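Local coordinates for Kiaa0380 (Homo sapiens, PDB 1HTJ), which probably couples heterotrimeric G protein signalling to Rho GTPases, pairing an RGS-like domain with guanine nucleotide exchange activity, at residues D28-D33 and K38-H43. The protein carries 3 engineered substitutions. Residues are numbered along the deposited sequence; the frame is centred on the assembly and turned at random.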
loop_
_atom_site.group_PDB
_atom_site.type_symbol
_atom_site.label_atom_id
_atom_site.label_comp_id
_atom_site.label_asym_id
_atom_site.label_seq_id
_atom_site.Cartn_x
_atom_site.Cartn_y
_atom_site.Cartn_z
ATOM N N ASP A 28 18.519 4.137 -2.372
ATOM C CA ASP A 28 18.960 2.749 -2.269
ATOM C C ASP A 28 18.612 2.207 -0.878
ATOM O O ASP A 28 18.159 1.071 -0.729
ATOM C CB ASP A 28 20.476 2.667 -2.479
ATOM C CG ASP A 28 20.960 3.537 -3.630
ATOM O OD1 ASP A 28 22.156 3.921 -3.621
ATOM O OD2 ASP A 28 20.154 3.833 -4.547
ATOM N N ILE A 29 18.836 3.029 0.143
ATOM C CA ILE A 29 18.548 2.628 1.511
ATOM C C ILE A 29 17.043 2.493 1.732
ATOM O O ILE A 29 16.571 1.491 2.272
ATOM C CB ILE A 29 19.125 3.644 2.523
ATOM C CG1 ILE A 29 20.654 3.582 2.506
ATOM C CG2 ILE A 29 18.609 3.353 3.916
ATOM C CD1 ILE A 29 21.226 2.176 2.695
ATOM N N ILE A 30 16.297 3.501 1.296
ATOM C CA ILE A 30 14.849 3.507 1.439
ATOM C C ILE A 30 14.126 2.374 0.704
ATOM O O ILE A 30 13.339 1.654 1.307
ATOM C CB ILE A 30 14.275 4.859 0.983
ATOM C CG1 ILE A 30 14.842 5.969 1.875
ATOM C CG2 ILE A 30 12.754 4.840 1.055
ATOM C CD1 ILE A 30 14.412 7.355 1.498
ATOM N N PHE A 31 14.398 2.203 -0.586
ATOM C CA PHE A 31 13.735 1.156 -1.369
ATOM C C PHE A 31 13.988 -0.257 -0.866
ATOM O O PHE A 31 13.232 -1.183 -1.150
ATOM C CB PHE A 31 14.146 1.256 -2.841
ATOM C CG PHE A 31 13.494 2.385 -3.564
ATOM C CD1 PHE A 31 14.254 3.378 -4.165
ATOM C CD2 PHE A 31 12.108 2.463 -3.639
ATOM C CE1 PHE A 31 13.645 4.437 -4.833
ATOM C CE2 PHE A 31 11.488 3.513 -4.301
ATOM C CZ PHE A 31 12.255 4.504 -4.901
ATOM N N GLN A 32 15.048 -0.415 -0.094
ATOM C CA GLN A 32 15.414 -1.716 0.442
ATOM C C GLN A 32 14.612 -2.137 1.686
ATOM O O GLN A 32 14.343 -3.329 1.884
ATOM C CB GLN A 32 16.909 -1.694 0.765
ATOM C CG GLN A 32 17.511 -3.032 1.121
ATOM C CD GLN A 32 19.027 -2.962 1.246
ATOM O OE1 GLN A 32 19.670 -3.944 1.614
ATOM N NE2 GLN A 32 19.606 -1.798 0.932
ATOM N N ASP A 33 14.212 -1.156 2.498
ATOM C CA ASP A 33 13.491 -1.403 3.746
ATOM C C ASP A 33 12.067 -0.859 3.785
ATOM O O ASP A 33 11.856 0.349 3.800
ATOM C CB ASP A 33 14.293 -0.789 4.899
ATOM C CG ASP A 33 13.742 -1.147 6.274
ATOM O OD1 ASP A 33 12.655 -1.763 6.376
ATOM O OD2 ASP A 33 14.419 -0.798 7.265
ATOM N N LYS A 38 7.680 3.037 4.139
ATOM C CA LYS A 38 6.370 3.415 4.693
ATOM C C LYS A 38 6.357 4.886 5.068
ATOM O O LYS A 38 5.335 5.565 4.948
ATOM C CB LYS A 38 6.043 2.629 5.968
ATOM C CG LYS A 38 6.109 1.118 5.846
ATOM C CD LYS A 38 5.587 0.440 7.110
ATOM C CE LYS A 38 6.275 0.955 8.362
ATOM N NZ LYS A 38 5.731 0.300 9.580
ATOM N N SER A 39 7.508 5.357 5.533
ATOM C CA SER A 39 7.680 6.732 5.972
ATOM C C SER A 39 8.052 7.714 4.870
ATOM O O SER A 39 8.069 8.922 5.106
ATOM C CB SER A 39 8.759 6.779 7.055
ATOM O OG SER A 39 8.512 5.792 8.040
ATOM N N ARG A 40 8.381 7.207 3.684
ATOM C CA ARG A 40 8.770 8.078 2.574
ATOM C C ARG A 40 7.748 7.969 1.448
ATOM O O ARG A 40 7.834 7.086 0.598
ATOM C CB ARG A 40 10.158 7.686 2.079
ATOM C CG ARG A 40 11.102 7.278 3.198
ATOM C CD ARG A 40 11.016 8.240 4.385
ATOM N NE ARG A 40 11.138 9.617 3.931
ATOM C CZ ARG A 40 12.226 10.093 3.338
ATOM N NH1 ARG A 40 13.270 9.294 3.149
ATOM N NH2 ARG A 40 12.267 11.349 2.906
ATOM N N PRO A 41 6.770 8.888 1.428
ATOM C CA PRO A 41 5.679 8.967 0.451
ATOM C C PRO A 41 6.078 8.964 -1.024
ATOM O O PRO A 41 5.470 8.263 -1.829
ATOM C CB PRO A 41 4.955 10.256 0.846
ATOM C CG PRO A 41 5.238 10.363 2.315
ATOM C CD PRO A 41 6.697 10.015 2.371
ATOM N N ALA A 42 7.085 9.754 -1.374
ATOM C CA ALA A 42 7.538 9.832 -2.760
ATOM C C ALA A 42 8.074 8.488 -3.248
ATOM O O ALA A 42 7.718 8.020 -4.338
ATOM C CB ALA A 42 8.616 10.908 -2.899
ATOM N N HIS A 43 8.931 7.884 -2.431
ATOM C CA HIS A 43 9.545 6.605 -2.732
ATOM C C HIS A 43 8.490 5.515 -2.816
ATOM O O HIS A 43 8.496 4.689 -3.740
ATOM C CB HIS A 43 10.568 6.269 -1.652
ATOM C CG HIS A 43 11.749 7.186 -1.647
ATOM N ND1 HIS A 43 11.652 8.518 -1.307
ATOM C CD2 HIS A 43 13.035 6.985 -2.023
ATOM C CE1 HIS A 43 12.827 9.100 -1.479
ATOM N NE2 HIS A 43 13.683 8.192 -1.913
#
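Ile30 packs into the angle between the His43 ring and the bent chain of Arg40, joining helix 27-32 to the start of helix 41-54 in the all-helical RGS-like domain; the short helix 34-39 links the two. The tight part is the imidazole, approached by two side chains. CD1 of Ile30 makes a CH-pi contact, 3.7 Å from the centroid of the His43 ring and only 15° off the ring normal, which puts the methyl over the face. The other branch, CG2, comes 3.7 Å from His43 CG. Chi1 sets CG2 anti to the backbone N, and the extended chi2 (177°) carries CD1 out over the imidazole. Phe31 approaches the same histidine obliquely: the centroids of the Phe31 and His43 rings are 5.2 Å apart and the planes meet at 47°. His43 CD2 sits over one face of the phenyl ring, 3.8 Å from Phe31 CE1. Leu37 touches Ile30, Phe31 and His43, and Tyr139 meets Phe31 edge-to-face, so this side is buried.

The looser side is at Arg40, which is partly exposed; less of it than of His43 is buried by the facing helix (35 against 79 Å²). Its aliphatic part packs on the isoleucine, with CG 3.6 Å from Ile30 CG2, while bends at chi2 and chi3 fold the chain and bring the guanidinium round beside the end of Ile30; NH2 forms a salt bridge with Glu166 on helix 163-182. No hydrogen bond joins the two segments; at the phenyl end, Phe31 CE2 rests 3.3 Å from the backbone O of His43.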